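Local coordinates for putative uncharacterized protein Ta0848 (Thermoplasma acidophilum, PDB 4MN7), which probably reduces the R form of free methionine sulfoxide back to methionine, as a type II free methionine-R-sulfoxide reductase built on a GAF domain, at residues A[26-39]-A[42-55]. The protein carries 1 engineered substitution. Numbering follows the deposited sequence.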
ATOM      1  N   ASP A  26       4.772 -18.622   6.927  1.00 35.50           N
ATOM      2  CA  ASP A  26       6.008 -19.051   6.254  1.00 35.52           C
ATOM      3  C   ASP A  26       6.148 -18.677   4.790  1.00 39.90           C
ATOM      4  O   ASP A  26       7.241 -18.612   4.317  1.00 37.38           O
ATOM      5  CB  ASP A  26       6.164 -20.568   6.396  1.00 43.05           C
ATOM      6  CG  ASP A  26       6.400 -20.963   7.837  1.00 44.38           C
ATOM      7  OD1 ASP A  26       7.371 -20.407   8.352  1.00 43.50           O
ATOM      8  OD2 ASP A  26       5.613 -21.711   8.448  1.00 38.47           O
ATOM      9  N   TRP A  27       5.035 -18.390   4.095  1.00 39.77           N
ATOM     10  CA  TRP A  27       5.021 -17.960   2.721  1.00 33.24           C
ATOM     11  C   TRP A  27       3.846 -16.999   2.597  1.00 31.12           C
ATOM     12  O   TRP A  27       2.758 -17.274   3.049  1.00 35.33           O
ATOM     13  CB  TRP A  27       4.842 -19.183   1.761  1.00 33.75           C
ATOM     14  CG  TRP A  27       5.101 -18.898   0.292  1.00 33.52           C
ATOM     15  CD1 TRP A  27       6.275 -18.923  -0.348  1.00 35.95           C
ATOM     16  CD2 TRP A  27       4.141 -18.464  -0.658  1.00 37.20           C
ATOM     17  NE1 TRP A  27       6.125 -18.569  -1.648  1.00 33.72           N
ATOM     18  CE2 TRP A  27       4.813 -18.265  -1.860  1.00 33.19           C
ATOM     19  CE3 TRP A  27       2.751 -18.236  -0.605  1.00 36.25           C
ATOM     20  CZ2 TRP A  27       4.171 -17.825  -3.001  1.00 34.85           C
ATOM     21  CZ3 TRP A  27       2.101 -17.795  -1.749  1.00 37.60           C
ATOM     22  CH2 TRP A  27       2.806 -17.620  -2.934  1.00 36.83           C
ATOM     23  N   VAL A  28       4.098 -15.854   2.009  1.00 34.01           N
ATOM     24  CA  VAL A  28       3.091 -14.876   1.745  1.00 30.82           C
ATOM     25  C   VAL A  28       3.132 -14.429   0.307  1.00 34.75           C
ATOM     26  O   VAL A  28       4.172 -14.053  -0.198  1.00 34.70           O
ATOM     27  CB  VAL A  28       3.271 -13.661   2.670  1.00 34.57           C
ATOM     28  CG1 VAL A  28       2.107 -12.686   2.458  1.00 33.74           C
ATOM     29  CG2 VAL A  28       3.300 -14.129   4.127  1.00 29.84           C
ATOM     30  N   GLY A  29       1.984 -14.462  -0.335  1.00 32.42           N
ATOM     31  CA  GLY A  29       1.861 -13.984  -1.702  1.00 36.28           C
ATOM     32  C   GLY A  29       0.575 -13.285  -2.050  1.00 33.26           C
ATOM     33  O   GLY A  29      -0.473 -13.536  -1.453  1.00 31.76           O
ATOM     34  N   PHE A  30       0.679 -12.401  -3.046  1.00 33.09           N
ATOM     35  CA  PHE A  30      -0.438 -11.790  -3.649  1.00 34.28           C
ATOM     36  C   PHE A  30      -0.605 -12.353  -5.047  1.00 36.36           C
ATOM     37  O   PHE A  30       0.298 -12.202  -5.939  1.00 33.54           O
ATOM     38  CB  PHE A  30      -0.314 -10.285  -3.762  1.00 34.43           C
ATOM     39  CG  PHE A  30      -0.468  -9.512  -2.445  1.00 36.76           C
ATOM     40  CD1 PHE A  30       0.495  -9.564  -1.464  1.00 36.61           C
ATOM     41  CD2 PHE A  30      -1.541  -8.664  -2.240  1.00 31.69           C
ATOM     42  CE1 PHE A  30       0.363  -8.821  -0.275  1.00 36.39           C
ATOM     43  CE2 PHE A  30      -1.641  -7.902  -1.076  1.00 33.83           C
ATOM     44  CZ  PHE A  30      -0.686  -8.002  -0.091  1.00 33.66           C
ATOM     45  N   TYR A  31      -1.786 -12.939  -5.239  1.00 30.65           N
ATOM     46  CA  TYR A  31      -2.244 -13.340  -6.536  1.00 34.34           C
ATOM     47  C   TYR A  31      -3.259 -12.356  -7.012  1.00 32.88           C
ATOM     48  O   TYR A  31      -4.110 -11.927  -6.228  1.00 31.06           O
ATOM     49  CB  TYR A  31      -2.896 -14.718  -6.497  1.00 31.81           C
ATOM     50  CG  TYR A  31      -1.914 -15.853  -6.359  1.00 33.81           C
ATOM     51  CD1 TYR A  31      -1.332 -16.431  -7.486  1.00 34.20           C
ATOM     52  CD2 TYR A  31      -1.603 -16.369  -5.122  1.00 34.82           C
ATOM     53  CE1 TYR A  31      -0.421 -17.441  -7.371  1.00 36.62           C
ATOM     54  CE2 TYR A  31      -0.734 -17.425  -4.993  1.00 39.44           C
ATOM     55  CZ  TYR A  31      -0.138 -17.960  -6.136  1.00 41.11           C
ATOM     56  OH  TYR A  31       0.755 -19.004  -6.017  1.00 32.51           O
ATOM     57  N   VAL A  32      -3.199 -12.020  -8.300  1.00 31.18           N
ATOM     58  CA  VAL A  32      -4.127 -11.048  -8.839  1.00 31.58           C
ATOM     59  C   VAL A  32      -4.804 -11.618 -10.059  1.00 30.68           C
ATOM     60  O   VAL A  32      -4.163 -12.343 -10.808  1.00 32.96           O
ATOM     61  CB  VAL A  32      -3.420  -9.786  -9.284  1.00 33.05           C
ATOM     62  CG1 VAL A  32      -4.462  -8.711  -9.733  1.00 31.65           C
ATOM     63  CG2 VAL A  32      -2.500  -9.277  -8.183  1.00 36.06           C
ATOM     64  N   LEU A  33      -6.082 -11.289 -10.265  1.00 29.97           N
ATOM     65  CA  LEU A  33      -6.814 -11.764 -11.456  1.00 32.38           C
ATOM     66  C   LEU A  33      -6.472 -10.933 -12.660  1.00 32.54           C
ATOM     67  O   LEU A  33      -6.642  -9.706 -12.648  1.00 29.07           O
ATOM     68  CB  LEU A  33      -8.329 -11.715 -11.260  1.00 31.03           C
ATOM     69  CG  LEU A  33      -8.927 -12.761 -10.325  1.00 33.75           C
ATOM     70  CD1 LEU A  33     -10.335 -12.355  -9.891  1.00 39.69           C
ATOM     71  CD2 LEU A  33      -8.964 -14.161 -11.006  1.00 32.61           C
ATOM     72  N   GLU A  34      -5.953 -11.601 -13.696  1.00 32.09           N
ATOM     73  CA  GLU A  34      -5.534 -10.961 -14.890  1.00 35.92           C
ATOM     74  C   GLU A  34      -6.109 -11.826 -15.985  1.00 39.90           C
ATOM     75  O   GLU A  34      -5.770 -13.001 -16.041  1.00 33.15           O
ATOM     76  CB  GLU A  34      -3.980 -10.918 -14.930  1.00 32.92           C
ATOM     77  CG  GLU A  34      -3.418 -10.076 -13.778  1.00 36.81           C
ATOM     78  CD  GLU A  34      -1.928 -10.064 -13.644  1.00 38.49           C
ATOM     79  OE1 GLU A  34      -1.322 -10.413 -14.655  1.00 38.80           O
ATOM     80  OE2 GLU A  34      -1.350  -9.682 -12.543  1.00 36.03           O
ATOM     81  N   HIS A  35      -7.025 -11.273 -16.777  1.00 39.53           N
ATOM     82  CA  HIS A  35      -7.700 -11.999 -17.876  1.00 37.01           C
ATOM     83  C   HIS A  35      -8.274 -13.348 -17.431  1.00 38.76           C
ATOM     84  O   HIS A  35      -8.181 -14.379 -18.124  1.00 39.74           O
ATOM     85  CB  HIS A  35      -6.733 -12.191 -19.041  1.00 37.95           C
ATOM     86  CG  HIS A  35      -6.161 -10.907 -19.543  1.00 36.98           C
ATOM     87  ND1 HIS A  35      -6.820 -10.110 -20.451  1.00 37.92           N
ATOM     88  CD2 HIS A  35      -5.018 -10.259 -19.221  1.00 36.64           C
ATOM     89  CE1 HIS A  35      -6.087  -9.032 -20.688  1.00 39.64           C
ATOM     90  NE2 HIS A  35      -4.994  -9.091 -19.936  1.00 39.21           N
ATOM     91  N   GLY A  36      -8.857 -13.346 -16.253  1.00 33.74           N
ATOM     92  CA  GLY A  36      -9.598 -14.519 -15.784  1.00 35.92           C
ATOM     93  C   GLY A  36      -8.751 -15.627 -15.229  1.00 36.51           C
ATOM     94  O   GLY A  36      -9.233 -16.712 -15.012  1.00 34.74           O
ATOM     95  N   LYS A  37      -7.483 -15.337 -14.975  1.00 31.63           N
ATOM     96  CA  LYS A  37      -6.627 -16.248 -14.295  1.00 34.79           C
ATOM     97  C   LYS A  37      -5.803 -15.555 -13.203  1.00 32.98           C
ATOM     98  O   LYS A  37      -5.432 -14.363 -13.311  1.00 36.67           O
ATOM     99  CB  LYS A  37      -5.703 -16.815 -15.390  1.00 37.98           C
ATOM    100  CG  LYS A  37      -4.719 -17.862 -14.961  1.00 42.52           C
ATOM    101  CD  LYS A  37      -4.290 -18.751 -16.142  1.00 42.61           C
ATOM    102  CE  LYS A  37      -3.603 -18.048 -17.294  1.00 41.25           C
ATOM    103  NZ  LYS A  37      -3.528 -19.010 -18.451  1.00 39.77           N
ATOM    104  N   LEU A  38      -5.508 -16.288 -12.143  1.00 30.72           N
ATOM    105  CA  LEU A  38      -4.675 -15.776 -11.071  1.00 34.21           C
ATOM    106  C   LEU A  38      -3.198 -15.714 -11.487  1.00 37.83           C
ATOM    107  O   LEU A  38      -2.667 -16.687 -11.989  1.00 37.29           O
ATOM    108  CB  LEU A  38      -4.832 -16.623  -9.810  1.00 36.16           C
ATOM    109  CG  LEU A  38      -6.223 -16.502  -9.116  1.00 35.40           C
ATOM    110  CD1 LEU A  38      -6.533 -17.658  -8.200  1.00 35.89           C
ATOM    111  CD2 LEU A  38      -6.314 -15.190  -8.355  1.00 32.12           C
ATOM    112  N   LYS A  39      -2.547 -14.579 -11.200  1.00 34.93           N
ATOM    113  CA  LYS A  39      -1.146 -14.376 -11.436  1.00 35.71           C
ATOM    114  C   LYS A  39      -0.415 -13.892 -10.191  1.00 35.21           C
ATOM    115  O   LYS A  39      -0.760 -12.896  -9.651  1.00 34.51           O
ATOM    116  CB  LYS A  39      -0.997 -13.358 -12.550  1.00 39.13           C
ATOM    117  CG  LYS A  39       0.424 -13.008 -12.953  1.00 37.75           C
ATOM    118  CD  LYS A  39       1.239 -14.188 -13.453  1.00 45.94           C
ATOM    119  CE  LYS A  39       2.751 -13.877 -13.473  1.00 49.76           C
ATOM    120  NZ  LYS A  39       3.029 -12.486 -13.961  1.00 53.23           N
ATOM    121  N   ALA A  42       3.554 -10.715  -6.288  1.00 34.11           N
ATOM    122  CA  ALA A  42       4.522 -10.479  -5.241  1.00 33.48           C
ATOM    123  C   ALA A  42       4.418 -11.595  -4.249  1.00 32.82           C
ATOM    124  O   ALA A  42       3.306 -12.139  -3.993  1.00 35.12           O
ATOM    125  CB  ALA A  42       4.273  -9.121  -4.550  1.00 37.34           C
ATOM    126  N   PHE A  43       5.561 -11.941  -3.664  1.00 32.96           N
ATOM    127  CA  PHE A  43       5.631 -12.900  -2.557  1.00 38.16           C
ATOM    128  C   PHE A  43       6.923 -12.817  -1.766  1.00 39.96           C
ATOM    129  O   PHE A  43       7.937 -12.408  -2.288  1.00 39.25           O
ATOM    130  CB  PHE A  43       5.560 -14.349  -3.068  1.00 42.02           C
ATOM    131  CG  PHE A  43       6.803 -14.795  -3.774  1.00 38.22           C
ATOM    132  CD1 PHE A  43       7.088 -14.331  -5.056  1.00 41.62           C
ATOM    133  CD2 PHE A  43       7.664 -15.669  -3.171  1.00 42.14           C
ATOM    134  CE1 PHE A  43       8.243 -14.704  -5.704  1.00 46.60           C
ATOM    135  CE2 PHE A  43       8.811 -16.082  -3.805  1.00 46.36           C
ATOM    136  CZ  PHE A  43       9.120 -15.579  -5.071  1.00 47.25           C
ATOM    137  N   VAL A  44       6.881 -13.306  -0.543  1.00 37.21           N
ATOM    138  CA  VAL A  44       8.086 -13.582   0.212  1.00 40.77           C
ATOM    139  C   VAL A  44       8.059 -14.999   0.658  1.00 39.29           C
ATOM    140  O   VAL A  44       7.021 -15.516   1.115  1.00 38.09           O
ATOM    141  CB  VAL A  44       8.212 -12.637   1.439  1.00 44.90           C
ATOM    142  CG1 VAL A  44       9.382 -13.040   2.312  1.00 55.96           C
ATOM    143  CG2 VAL A  44       8.477 -11.217   0.954  1.00 41.66           C
ATOM    144  N   GLY A  45       9.222 -15.629   0.533  1.00 39.97           N
ATOM    145  CA  GLY A  45       9.445 -17.014   0.965  1.00 34.72           C
ATOM    146  C   GLY A  45      10.055 -17.825  -0.179  1.00 36.40           C
ATOM    147  O   GLY A  45      10.515 -17.263  -1.165  1.00 45.60           O
ATOM    148  N   GLU A  46       9.987 -19.141  -0.064  1.00 42.19           N
ATOM    149  CA  GLU A  46      10.495 -20.081  -1.083  1.00 48.18           C
ATOM    150  C   GLU A  46       9.740 -19.933  -2.423  1.00 53.80           C
ATOM    151  O   GLU A  46       8.551 -19.568  -2.459  1.00 49.01           O
ATOM    152  CB  GLU A  46      10.234 -21.468  -0.507  1.00 56.09           C
ATOM    153  CG  GLU A  46      11.012 -22.672  -0.979  1.00 65.67           C
ATOM    154  CD  GLU A  46      10.333 -23.952  -0.464  1.00 69.56           C
ATOM    155  OE1 GLU A  46       9.550 -23.863   0.527  1.00 68.61           O
ATOM    156  OE2 GLU A  46      10.531 -25.035  -1.053  1.00 64.95           O
ATOM    157  N   LYS A  47      10.418 -20.258  -3.518  1.00 56.60           N
ATOM    158  CA  LYS A  47       9.839 -20.214  -4.859  1.00 49.75           C
ATOM    159  C   LYS A  47       8.709 -21.159  -5.028  1.00 46.25           C
ATOM    160  O   LYS A  47       8.793 -22.318  -4.620  1.00 49.11           O
ATOM    161  CB  LYS A  47      10.858 -20.599  -5.906  1.00 59.03           C
ATOM    162  CG  LYS A  47      11.357 -19.407  -6.686  1.00 75.22           C
ATOM    163  CD  LYS A  47      11.758 -19.836  -8.087  1.00 87.91           C
ATOM    164  CE  LYS A  47      12.219 -18.657  -8.919  1.00 97.18           C
ATOM    165  NZ  LYS A  47      13.034 -19.153 -10.066  1.00110.36           N
ATOM    166  N   THR A  48       7.628 -20.701  -5.636  1.00 39.91           N
ATOM    167  CA  THR A  48       6.507 -21.627  -5.887  1.00 43.24           C
ATOM    168  C   THR A  48       6.491 -21.967  -7.353  1.00 39.79           C
ATOM    169  O   THR A  48       6.947 -21.184  -8.173  1.00 43.24           O
ATOM    170  CB  THR A  48       5.120 -21.093  -5.479  1.00 44.89           C
ATOM    171  OG1 THR A  48       4.101 -22.097  -5.774  1.00 40.37           O
ATOM    172  CG2 THR A  48       4.766 -19.802  -6.217  1.00 43.04           C
ATOM    173  N   ASP A  49       5.972 -23.135  -7.671  1.00 41.96           N
ATOM    174  CA  ASP A  49       5.741 -23.521  -9.059  1.00 48.40           C
ATOM    175  C   ASP A  49       4.402 -22.980  -9.602  1.00 53.57           C
ATOM    176  O   ASP A  49       4.157 -23.031 -10.816  1.00 51.65           O
ATOM    177  CB  ASP A  49       5.741 -25.043  -9.163  1.00 54.83           C
ATOM    178  CG  ASP A  49       7.146 -25.626  -9.116  1.00 60.52           C
ATOM    179  OD1 ASP A  49       8.051 -25.046  -9.778  1.00 69.15           O
ATOM    180  OD2 ASP A  49       7.334 -26.660  -8.425  1.00 64.23           O
ATOM    181  N   HIS A  50       3.540 -22.480  -8.701  1.00 41.29           N
ATOM    182  CA  HIS A  50       2.210 -22.080  -9.073  1.00 44.88           C
ATOM    183  C   HIS A  50       2.121 -20.597  -9.172  1.00 41.10           C
ATOM    184  O   HIS A  50       1.665 -19.926  -8.241  1.00 38.55           O
ATOM    185  CB  HIS A  50       1.225 -22.645  -8.067  1.00 46.13           C
ATOM    186  CG  HIS A  50       1.345 -24.123  -7.919  1.00 57.91           C
ATOM    187  ND1 HIS A  50       1.487 -24.745  -6.694  1.00 60.29           N
ATOM    188  CD2 HIS A  50       1.403 -25.104  -8.852  1.00 60.07           C
ATOM    189  CE1 HIS A  50       1.576 -26.050  -6.876  1.00 64.06           C
ATOM    190  NE2 HIS A  50       1.534 -26.296  -8.173  1.00 63.43           N
ATOM    191  N   VAL A  51       2.583 -20.118 -10.309  1.00 37.65           N
ATOM    192  CA  VAL A  51       2.641 -18.710 -10.637  1.00 36.83           C
ATOM    193  C   VAL A  51       1.368 -18.253 -11.336  1.00 35.27           C
ATOM    194  O   VAL A  51       0.967 -17.106 -11.131  1.00 38.02           O
ATOM    195  CB  VAL A  51       3.868 -18.443 -11.516  1.00 42.94           C
ATOM    196  CG1 VAL A  51       4.029 -16.978 -11.799  1.00 44.68           C
ATOM    197  CG2 VAL A  51       5.102 -19.015 -10.830  1.00 45.13           C
ATOM    198  N   GLU A  52       0.797 -19.114 -12.201  1.00 34.16           N
ATOM    199  CA  GLU A  52      -0.514 -18.865 -12.838  1.00 38.09           C
ATOM    200  C   GLU A  52      -1.449 -19.960 -12.416  1.00 39.17           C
ATOM    201  O   GLU A  52      -1.093 -21.141 -12.473  1.00 38.62           O
ATOM    202  CB  GLU A  52      -0.462 -18.848 -14.351  1.00 44.14           C
ATOM    203  CG  GLU A  52       0.651 -17.990 -14.942  1.00 49.44           C
ATOM    204  CD  GLU A  52       1.974 -18.752 -15.144  1.00 51.67           C
ATOM    205  OE1 GLU A  52       1.967 -20.015 -15.046  1.00 46.52           O
ATOM    206  OE2 GLU A  52       3.008 -18.068 -15.410  1.00 46.98           O
ATOM    207  N   ILE A  53      -2.631 -19.577 -11.949  1.00 34.02           N
ATOM    208  CA  ILE A  53      -3.635 -20.556 -11.457  1.00 36.55           C
ATOM    209  C   ILE A  53      -4.955 -20.313 -12.139  1.00 37.16           C
ATOM    210  O   ILE A  53      -5.580 -19.277 -11.972  1.00 32.57           O
ATOM    211  CB  ILE A  53      -3.787 -20.528  -9.937  1.00 37.48           C
ATOM    212  CG1 ILE A  53      -2.416 -20.809  -9.246  1.00 37.79           C
ATOM    213  CG2 ILE A  53      -4.855 -21.507  -9.410  1.00 34.30           C
ATOM    214  CD1 ILE A  53      -2.503 -20.466  -7.752  1.00 37.97           C
ATOM    215  N   ASN A  54      -5.352 -21.292 -12.933  1.00 33.71           N
ATOM    216  CA  ASN A  54      -6.657 -21.297 -13.558  1.00 32.55           C
ATOM    217  C   ASN A  54      -7.718 -21.521 -12.517  1.00 33.36           C
ATOM    218  O   ASN A  54      -7.475 -22.144 -11.518  1.00 36.00           O
ATOM    219  CB  ASN A  54      -6.707 -22.385 -14.645  1.00 30.08           C
ATOM    220  CG  ASN A  54      -5.912 -22.028 -15.891  1.00 32.64           C
ATOM    221  OD1 ASN A  54      -6.454 -21.506 -16.921  1.00 40.31           O
ATOM    222  ND2 ASN A  54      -4.723 -22.469 -15.911  1.00 31.21           N
ATOM    223  N   LEU A  55      -8.857 -20.858 -12.670  1.00 36.02           N
ATOM    224  CA  LEU A  55      -9.980 -21.012 -11.765  1.00 36.56           C
ATOM    225  C   LEU A  55     -10.372 -22.477 -11.710  1.00 39.71           C
ATOM    226  O   LEU A  55     -10.720 -23.097 -12.703  1.00 37.28           O
ATOM    227  CB  LEU A  55     -11.115 -20.170 -12.223  1.00 36.61           C
ATOM    228  CG  LEU A  55     -10.838 -18.642 -12.274  1.00 40.43           C
ATOM    229  CD1 LEU A  55     -12.055 -17.878 -12.763  1.00 42.89           C
ATOM    230  CD2 LEU A  55     -10.411 -18.158 -10.922  1.00 40.43           C
TER
HETATM  231  O   HOH W   1       8.466 -20.129   2.376  1.00 42.41           O
HETATM  232  O   HOH W   2       2.079 -21.109  -4.160  1.00 54.19           O
HETATM  233  O   HOH W   3      -8.765 -19.291 -15.235  1.00 33.63           O
HETATM  234  O   HOH W   4      -2.520 -21.592 -17.710  1.00 37.28           O
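The hydroxyl of Tyr31 is gripped from two directions: OH donates to His50 O at 2.6 Å, nearly in line with that carbonyl, and accepts from a water that also hydrogen-bonds Thr48 OG1. A tyrosine suits this place because its ring, with CG anti to the carbonyl carbon (chi1 -74°), spans from the sheet to the loop with its polar end still paired, while CE1 rests against Ile53 CD1 at 3.7 Å. Thr48 OG1 in turn accepts from His50 N at 3.0 Å, an ST turn that shapes the same loop, and the imidazole of His50 bonds Ser84.

Nearer the start of the strand, Trp27 NE1 donates to Glu46 O at 2.7 Å, a bent bond of 130° at the hydrogen. The indole lies nearly parallel to the Phe43 ring but slid off it, and its CZ2 touches Thr48 CG2 at 3.8 Å; Phe85 also meets the indole. Replacing Trp27 with an alanine would probably leave Glu46 O without its donor and open a gap beside Phe43 and Thr48.

In the sheet itself, backbone bonds pair Val28 with Val44 in the hairpin of strands 27-34 and 37-44, and Leu38 with Ile53 where the short edge strand 52-53 joins. Gly29, opposite Phe43, is apt because a CB would collide with Trp27 CH2. Two aromatic donors on strand 27-34 thus satisfy loop carbonyls, holding the 45-51 connection over the sheet face that carries Trp27 and Tyr31.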